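Local coordinates for protein cystatin-F (Homo sapiens, PDB 2CH9) that inhibits papain-like cysteine proteases such as papain and cathepsin L, though more weakly than other cystatins, and forms a disulfide-linked homodimer, at residues D47-K52 and I75-C80; S54-A59 and L71-G76. All blocks are in the same frame, centred on the assembly; numbering follows the deposited sequence.

Contact 1 of 2, residues D47-K52 and I75-C80; sequences DMFLFK and IGRTTC
Asp47 and Arg77 join in a side-on salt bridge where strands 49-63 and 67-78, the long antiparallel hairpin of the cystatin fold, come to their open end. NH2 of Arg77 lies 2.8 Å from OD1 of Asp47, while NE donates to OD2; both nitrogens meet the carboxylate on its syn side, and the planes are 13° apart, nearly parallel, with the nitrogens somewhat out of the carboxylate plane, although the side chains cross at about a right angle. OD2 also accepts from N of Phe49, 2.9 Å away, closing an Asx turn. That donor and NE of Arg77 come from opposite faces of the carboxylate, which should restrict its rotation. The guanidinium has a further partner, since NH1 binds Leu99 O.

The aliphatic part of Arg77 runs between two aromatic rings. Its CB stands 3.9 Å from the centroid of the Phe51 ring and 18° off the ring normal, a CH-pi contact over the face. CG lies anti to the backbone N (chi1 -173°), which carries the extended CB-CG-CD run past Phe49, CD 3.7 Å from its CD2; the bend at chi3 then turns NE and the guanidinium to the aspartate. Phe51 also faces the helix 28-44, where its ring meets that of Phe41.

Bridges of Phe51 with Arg77 and Lys52 with Gly76 set the antiparallel register, and Lys52 and Gly76 exchange two backbone hydrogen bonds. The extended Lys52 chain leads NZ away to Cys91 O, while CB of Lys52 packs 3.5 Å from CG2 of Thr78. At the corner, Leu50 N donates to Cys80 O, next to the disulfide with Cys91. Leu50 O takes two bonds from Thr78: the backbone N approaches nearly head-on, whereas OG1, at 2.7 Å, sits above the carbonyl plane.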
ATOM      1  N   ASP A  47      17.828  -1.975 -20.141  1.00 56.20           N
ATOM      2  CA  ASP A  47      18.619  -3.166 -20.391  1.00 56.33           C
ATOM      3  C   ASP A  47      18.522  -3.484 -21.878  1.00 56.61           C
ATOM      4  O   ASP A  47      17.639  -2.971 -22.583  1.00 56.53           O
ATOM      5  CB  ASP A  47      18.105  -4.345 -19.556  1.00 56.26           C
ATOM      6  CG  ASP A  47      19.156  -5.428 -19.368  1.00 56.17           C
ATOM      7  OD1 ASP A  47      20.104  -5.225 -18.577  1.00 55.44           O
ATOM      8  OD2 ASP A  47      19.039  -6.487 -20.013  1.00 56.06           O
ATOM      9  N   MET A  48      19.420  -4.328 -22.365  1.00 56.50           N
ATOM     10  CA  MET A  48      19.339  -4.754 -23.744  1.00 56.88           C
ATOM     11  C   MET A  48      18.419  -5.975 -23.899  1.00 55.59           C
ATOM     12  O   MET A  48      17.935  -6.267 -24.993  1.00 55.42           O
ATOM     13  CB  MET A  48      20.745  -4.950 -24.317  1.00 56.99           C
ATOM     14  CG  MET A  48      21.187  -6.358 -24.621  1.00 58.04           C
ATOM     15  SD  MET A  48      22.272  -6.273 -26.059  1.00 60.96           S
ATOM     16  CE  MET A  48      21.138  -5.628 -27.305  1.00 61.45           C
ATOM     17  N   PHE A  49      18.168  -6.665 -22.789  1.00 54.61           N
ATOM     18  CA  PHE A  49      17.239  -7.795 -22.756  1.00 53.84           C
ATOM     19  C   PHE A  49      15.985  -7.510 -21.931  1.00 53.45           C
ATOM     20  O   PHE A  49      16.001  -6.681 -21.014  1.00 52.93           O
ATOM     21  CB  PHE A  49      17.928  -9.048 -22.211  1.00 53.83           C
ATOM     22  CG  PHE A  49      19.046  -9.560 -23.080  1.00 53.99           C
ATOM     23  CD1 PHE A  49      18.773 -10.265 -24.248  1.00 53.45           C
ATOM     24  CD2 PHE A  49      20.373  -9.347 -22.720  1.00 54.02           C
ATOM     25  CE1 PHE A  49      19.804 -10.744 -25.054  1.00 53.74           C
ATOM     26  CE2 PHE A  49      21.416  -9.826 -23.528  1.00 54.94           C
ATOM     27  CZ  PHE A  49      21.129 -10.523 -24.693  1.00 53.50           C
ATOM     28  N   LEU A  50      14.901  -8.206 -22.260  1.00 52.92           N
ATOM     29  CA  LEU A  50      13.691  -8.158 -21.448  1.00 52.92           C
ATOM     30  C   LEU A  50      13.851  -9.026 -20.188  1.00 52.54           C
ATOM     31  O   LEU A  50      14.493 -10.082 -20.214  1.00 52.47           O
ATOM     32  CB  LEU A  50      12.466  -8.639 -22.240  1.00 52.67           C
ATOM     33  CG  LEU A  50      11.939  -7.902 -23.469  1.00 53.19           C
ATOM     34  CD1 LEU A  50      10.848  -8.750 -24.116  1.00 52.37           C
ATOM     35  CD2 LEU A  50      11.413  -6.515 -23.118  1.00 53.95           C
ATOM     36  N   PHE A  51      13.251  -8.578 -19.094  1.00 52.41           N
ATOM     37  CA  PHE A  51      13.180  -9.378 -17.878  1.00 52.29           C
ATOM     38  C   PHE A  51      11.816 -10.040 -17.799  1.00 52.54           C
ATOM     39  O   PHE A  51      10.878  -9.594 -18.448  1.00 52.52           O
ATOM     40  CB  PHE A  51      13.427  -8.504 -16.652  1.00 51.90           C
ATOM     41  CG  PHE A  51      14.881  -8.210 -16.398  1.00 52.22           C
ATOM     42  CD1 PHE A  51      15.633  -7.474 -17.311  1.00 51.99           C
ATOM     43  CD2 PHE A  51      15.496  -8.652 -15.227  1.00 52.29           C
ATOM     44  CE1 PHE A  51      16.987  -7.193 -17.068  1.00 52.08           C
ATOM     45  CE2 PHE A  51      16.845  -8.381 -14.974  1.00 52.36           C
ATOM     46  CZ  PHE A  51      17.591  -7.648 -15.895  1.00 52.43           C
ATOM     47  N   LYS A  52      11.710 -11.092 -16.990  1.00 52.82           N
ATOM     48  CA  LYS A  52      10.459 -11.820 -16.808  1.00 53.34           C
ATOM     49  C   LYS A  52      10.320 -12.224 -15.339  1.00 53.91           C
ATOM     50  O   LYS A  52      11.320 -12.525 -14.662  1.00 54.21           O
ATOM     51  CB  LYS A  52      10.455 -13.057 -17.716  1.00 53.26           C
ATOM     52  CG  LYS A  52       9.202 -13.927 -17.695  1.00 53.36           C
ATOM     53  CD  LYS A  52       9.370 -15.107 -18.639  1.00 53.23           C
ATOM     54  CE  LYS A  52       8.147 -15.992 -18.664  1.00 53.88           C
ATOM     55  NZ  LYS A  52       8.334 -17.173 -19.567  1.00 55.07           N
ATOM     56  N   ILE A  75      12.373 -11.171 -10.399  1.00 53.70           N
ATOM     57  CA  ILE A  75      12.438 -11.054 -11.854  1.00 53.25           C
ATOM     58  C   ILE A  75      13.833 -11.415 -12.344  1.00 53.18           C
ATOM     59  O   ILE A  75      14.811 -11.215 -11.626  1.00 52.94           O
ATOM     60  CB  ILE A  75      12.028  -9.651 -12.342  1.00 53.23           C
ATOM     61  CG1 ILE A  75      13.012  -8.580 -11.848  1.00 53.18           C
ATOM     62  CG2 ILE A  75      10.593  -9.327 -11.889  1.00 52.44           C
ATOM     63  CD1 ILE A  75      12.818  -7.234 -12.522  1.00 51.24           C
ATOM     64  N   GLY A  76      13.915 -11.967 -13.552  1.00 52.57           N
ATOM     65  CA  GLY A  76      15.186 -12.403 -14.108  1.00 52.39           C
ATOM     66  C   GLY A  76      15.360 -12.031 -15.566  1.00 52.43           C
ATOM     67  O   GLY A  76      14.382 -11.953 -16.319  1.00 52.17           O
ATOM     68  N   ARG A  77      16.611 -11.803 -15.966  1.00 52.33           N
ATOM     69  CA  ARG A  77      16.914 -11.457 -17.350  1.00 52.24           C
ATOM     70  C   ARG A  77      16.670 -12.655 -18.265  1.00 52.14           C
ATOM     71  O   ARG A  77      17.086 -13.772 -17.956  1.00 52.10           O
ATOM     72  CB  ARG A  77      18.349 -10.946 -17.487  1.00 51.93           C
ATOM     73  CG  ARG A  77      18.652 -10.408 -18.878  1.00 51.81           C
ATOM     74  CD  ARG A  77      20.104  -9.996 -19.056  1.00 52.63           C
ATOM     75  NE  ARG A  77      20.390  -8.665 -18.518  1.00 52.74           N
ATOM     76  CZ  ARG A  77      21.363  -8.393 -17.652  1.00 55.05           C
ATOM     77  NH1 ARG A  77      22.172  -9.355 -17.220  1.00 55.42           N
ATOM     78  NH2 ARG A  77      21.544  -7.148 -17.224  1.00 54.87           N
ATOM     79  N   THR A  78      15.967 -12.418 -19.375  1.00 52.48           N
ATOM     80  CA  THR A  78      15.729 -13.446 -20.389  1.00 52.50           C
ATOM     81  C   THR A  78      16.690 -13.285 -21.570  1.00 52.64           C
ATOM     82  O   THR A  78      17.486 -12.344 -21.617  1.00 52.32           O
ATOM     83  CB  THR A  78      14.274 -13.411 -20.931  1.00 52.64           C
ATOM     84  OG1 THR A  78      14.086 -12.240 -21.732  1.00 53.58           O
ATOM     85  CG2 THR A  78      13.262 -13.419 -19.808  1.00 52.05           C
ATOM     86  N   THR A  79      16.597 -14.203 -22.530  1.00 53.03           N
ATOM     87  CA  THR A  79      17.437 -14.171 -23.727  1.00 53.29           C
ATOM     88  C   THR A  79      16.764 -13.410 -24.879  1.00 53.70           C
ATOM     89  O   THR A  79      17.260 -13.417 -26.010  1.00 53.80           O
ATOM     90  CB  THR A  79      17.785 -15.600 -24.216  1.00 53.39           C
ATOM     91  OG1 THR A  79      16.578 -16.299 -24.536  1.00 53.14           O
ATOM     92  CG2 THR A  79      18.553 -16.376 -23.154  1.00 53.04           C
ATOM     93  N   CYS A  80      15.631 -12.770 -24.591  1.00 53.61           N
ATOM     94  CA  CYS A  80      14.898 -12.005 -25.589  1.00 53.45           C
ATOM     95  C   CYS A  80      15.300 -10.561 -25.532  1.00 52.63           C
ATOM     96  O   CYS A  80      15.209  -9.928 -24.488  1.00 51.92           O
ATOM     97  CB  CYS A  80      13.404 -12.056 -25.326  1.00 53.79           C
ATOM     98  SG  CYS A  80      12.545 -13.566 -25.733  1.00 56.96           S
TER

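Contact 2 of 2, residues S54-A59 and L71-G76; sequences SRITRA and LEVEIG
Two classic beta bulges interrupt the antiparallel pairing of strands 49-63 and 67-78 in the cystatin hairpin: Ser54 and Arg55 both face Glu74, and Thr57 and Arg58 both face Glu72. Ser54 N donates to Glu74 O at 2.6 Å, with Arg55 N adding a weak bond to the same oxygen; at the second bulge Thr57 N is the stronger donor to Glu72 O and Arg58 N the weak one.

Across the sheet face that bears the charges, each arginine pairs with a glutamate. Arg58, bent at chi3 (-88°), turns the NE side of its guanidinium to Glu72. NE reaches OE1 at 2.9 Å from above the carboxylate plane, and NH2 reaches OE2 at 2.7 Å on its syn lone pair, the two planes being 54° apart. OE1 is gripped a second time by OG1 of Thr57, 2.6 Å away on the anti side. On this charged face, Phe19 of the second subunit packs on Glu72. Replacing Glu72 with an alanine would probably leave the Arg58 guanidinium without its counter-charge and the Thr57 hydroxyl without this acceptor.

Arg55 and Glu74 lie side by side and point the same way, yet their planes are 69° apart. NH2 of Arg55 approaches OE2 of Glu74 at 2.7 Å, while NE makes a weak bond to OE1. CG2 of Thr57 rests 3.5 Å above the centre of the Arg55 guanidinium plane, so this threonine serves both pairs: its hydroxyl Glu72, its methyl Arg55.

Here the other face is apolar: CB of Ala59 meets CD2 of Leu71 at 3.8 Å, and Ile56 packs on Leu31 and Ala34 of helix 28-44. Opposite charges on one face and hydrocarbon on the other make this part of the hairpin chemically two-sided, its acidic groups probably largely compensated by the arginines.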
ATOM      1  N   SER A  54      10.141 -14.376 -12.279  1.00 54.17           N
ATOM      2  CA  SER A  54      10.679 -15.723 -12.090  1.00 54.34           C
ATOM      3  C   SER A  54      10.095 -16.447 -10.883  1.00 54.49           C
ATOM      4  O   SER A  54      10.039 -17.670 -10.874  1.00 54.62           O
ATOM      5  CB  SER A  54      12.215 -15.722 -12.046  1.00 54.38           C
ATOM      6  OG  SER A  54      12.720 -15.043 -10.908  1.00 54.92           O
ATOM      7  N   ARG A  55       9.659 -15.698  -9.871  1.00 54.75           N
ATOM      8  CA  ARG A  55       9.111 -16.295  -8.656  1.00 55.10           C
ATOM      9  C   ARG A  55       8.272 -15.274  -7.909  1.00 54.93           C
ATOM     10  O   ARG A  55       8.666 -14.129  -7.787  1.00 55.33           O
ATOM     11  CB  ARG A  55      10.247 -16.820  -7.759  1.00 55.01           C
ATOM     12  CG  ARG A  55       9.800 -17.558  -6.512  1.00 57.02           C
ATOM     13  CD  ARG A  55      10.907 -18.486  -5.982  1.00 59.95           C
ATOM     14  NE  ARG A  55      11.937 -17.754  -5.247  1.00 62.43           N
ATOM     15  CZ  ARG A  55      12.252 -17.963  -3.967  1.00 64.64           C
ATOM     16  NH1 ARG A  55      11.626 -18.901  -3.257  1.00 64.40           N
ATOM     17  NH2 ARG A  55      13.202 -17.231  -3.392  1.00 65.10           N
ATOM     18  N   ILE A  56       7.118 -15.693  -7.408  1.00 54.55           N
ATOM     19  CA  ILE A  56       6.303 -14.834  -6.566  1.00 54.03           C
ATOM     20  C   ILE A  56       6.322 -15.446  -5.182  1.00 54.10           C
ATOM     21  O   ILE A  56       5.772 -16.530  -4.973  1.00 53.63           O
ATOM     22  CB  ILE A  56       4.862 -14.724  -7.086  1.00 54.12           C
ATOM     23  CG1 ILE A  56       4.861 -14.227  -8.523  1.00 54.07           C
ATOM     24  CG2 ILE A  56       4.029 -13.806  -6.172  1.00 53.42           C
ATOM     25  CD1 ILE A  56       3.640 -14.615  -9.287  1.00 56.83           C
ATOM     26  N   THR A  57       6.971 -14.763  -4.242  1.00 53.75           N
ATOM     27  CA  THR A  57       7.190 -15.339  -2.921  1.00 53.56           C
ATOM     28  C   THR A  57       6.071 -15.005  -1.938  1.00 53.24           C
ATOM     29  O   THR A  57       5.725 -15.825  -1.088  1.00 52.21           O
ATOM     30  CB  THR A  57       8.573 -14.955  -2.340  1.00 53.67           C
ATOM     31  OG1 THR A  57       8.890 -13.612  -2.709  1.00 54.62           O
ATOM     32  CG2 THR A  57       9.644 -15.858  -2.910  1.00 54.07           C
ATOM     33  N   ARG A  58       5.498 -13.808  -2.071  1.00 52.89           N
ATOM     34  CA  ARG A  58       4.433 -13.344  -1.174  1.00 53.52           C
ATOM     35  C   ARG A  58       3.448 -12.476  -1.941  1.00 51.94           C
ATOM     36  O   ARG A  58       3.820 -11.811  -2.902  1.00 51.39           O
ATOM     37  CB  ARG A  58       5.013 -12.589   0.044  1.00 53.33           C
ATOM     38  CG  ARG A  58       5.798 -13.492   0.971  1.00 54.84           C
ATOM     39  CD  ARG A  58       6.213 -12.865   2.302  1.00 57.82           C
ATOM     40  NE  ARG A  58       7.501 -12.175   2.191  1.00 66.27           N
ATOM     41  CZ  ARG A  58       8.177 -11.649   3.215  1.00 67.54           C
ATOM     42  NH1 ARG A  58       7.691 -11.724   4.453  1.00 69.18           N
ATOM     43  NH2 ARG A  58       9.337 -11.028   2.999  1.00 67.67           N
ATOM     44  N   ALA A  59       2.189 -12.496  -1.519  1.00 50.97           N
ATOM     45  CA  ALA A  59       1.137 -11.758  -2.223  1.00 50.85           C
ATOM     46  C   ALA A  59       0.014 -11.402  -1.251  1.00 50.95           C
ATOM     47  O   ALA A  59      -0.417 -12.251  -0.456  1.00 49.20           O
ATOM     48  CB  ALA A  59       0.582 -12.587  -3.369  1.00 49.73           C
ATOM     49  N   LEU A  71       2.776  -7.309  -4.040  1.00 54.71           N
ATOM     50  CA  LEU A  71       3.517  -8.504  -4.438  1.00 55.01           C
ATOM     51  C   LEU A  71       4.985  -8.423  -4.089  1.00 55.58           C
ATOM     52  O   LEU A  71       5.606  -7.369  -4.196  1.00 55.89           O
ATOM     53  CB  LEU A  71       3.397  -8.760  -5.942  1.00 54.75           C
ATOM     54  CG  LEU A  71       2.030  -8.835  -6.611  1.00 54.50           C
ATOM     55  CD1 LEU A  71       2.242  -9.125  -8.076  1.00 52.43           C
ATOM     56  CD2 LEU A  71       1.131  -9.922  -5.982  1.00 52.32           C
ATOM     57  N   GLU A  72       5.519  -9.563  -3.657  1.00 55.45           N
ATOM     58  CA  GLU A  72       6.944  -9.785  -3.543  1.00 56.00           C
ATOM     59  C   GLU A  72       7.279 -10.766  -4.669  1.00 55.76           C
ATOM     60  O   GLU A  72       6.897 -11.931  -4.630  1.00 56.21           O
ATOM     61  CB  GLU A  72       7.285 -10.378  -2.174  1.00 55.58           C
ATOM     62  CG  GLU A  72       8.756 -10.502  -1.885  1.00 56.25           C
ATOM     63  CD  GLU A  72       9.016 -11.139  -0.527  1.00 57.53           C
ATOM     64  OE1 GLU A  72       8.809 -12.376  -0.377  1.00 61.32           O
ATOM     65  OE2 GLU A  72       9.433 -10.413   0.404  1.00 58.94           O
ATOM     66  N   VAL A  73       7.993 -10.273  -5.669  1.00 55.56           N
ATOM     67  CA  VAL A  73       8.185 -10.997  -6.923  1.00 55.62           C
ATOM     68  C   VAL A  73       9.665 -10.925  -7.333  1.00 55.45           C
ATOM     69  O   VAL A  73      10.288  -9.869  -7.230  1.00 56.21           O
ATOM     70  CB  VAL A  73       7.237 -10.439  -8.038  0.50 55.46           C
ATOM     71  CG1 VAL A  73       7.212  -8.915  -8.037  0.50 55.86           C
ATOM     72  CG2 VAL A  73       7.596 -10.989  -9.419  0.50 55.45           C
ATOM     73  N   GLU A  74      10.244 -12.055  -7.719  1.00 54.69           N
ATOM     74  CA  GLU A  74      11.581 -12.058  -8.279  1.00 54.62           C
ATOM     75  C   GLU A  74      11.489 -11.962  -9.801  1.00 54.31           C
ATOM     76  O   GLU A  74      10.614 -12.573 -10.414  1.00 54.26           O
ATOM     77  CB  GLU A  74      12.358 -13.303  -7.851  1.00 54.33           C
ATOM     78  CG  GLU A  74      12.850 -13.246  -6.402  1.00 57.22           C
ATOM     79  CD  GLU A  74      13.333 -14.587  -5.885  1.00 60.21           C
ATOM     80  OE1 GLU A  74      13.772 -15.437  -6.698  1.00 62.33           O
ATOM     81  OE2 GLU A  74      13.281 -14.801  -4.654  1.00 63.03           O
ATOM     82  N   ILE A  75      12.373 -11.171 -10.399  1.00 53.70           N
ATOM     83  CA  ILE A  75      12.438 -11.054 -11.854  1.00 53.25           C
ATOM     84  C   ILE A  75      13.833 -11.415 -12.344  1.00 53.18           C
ATOM     85  O   ILE A  75      14.811 -11.215 -11.626  1.00 52.94           O
ATOM     86  CB  ILE A  75      12.028  -9.651 -12.342  1.00 53.23           C
ATOM     87  CG1 ILE A  75      13.012  -8.580 -11.848  1.00 53.18           C
ATOM     88  CG2 ILE A  75      10.593  -9.327 -11.889  1.00 52.44           C
ATOM     89  CD1 ILE A  75      12.818  -7.234 -12.522  1.00 51.24           C
ATOM     90  N   GLY A  76      13.915 -11.967 -13.552  1.00 52.57           N
ATOM     91  CA  GLY A  76      15.186 -12.403 -14.108  1.00 52.39           C
ATOM     92  C   GLY A  76      15.360 -12.031 -15.566  1.00 52.43           C
ATOM     93  O   GLY A  76      14.382 -11.953 -16.319  1.00 52.17           O
TER

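Both contacts lie along one hairpin, formed by strands 49-63 and 67-78 of the five-stranded antiparallel sheet, with centres 15 Å apart. Along the chain, 47-52 precedes 54-59 on the outgoing strand; the return strand passes 71-76 and then 75-80, sharing Ile75 and Gly76. Contact 2 is therefore nearer the hairpin turn, and contact 1 nearer the open end beside the Cys80-Cys91 disulfide. Helix 28-44 spans both, touching Ile56 in contact 2, Phe51 in contact 1 and the shared Ile75. Together they pair successive parts of the two strands that lead to the hairpin end, where Gln62 to Gly66 form the secondary area of contact, in cystatins probably one of the protease-facing loops.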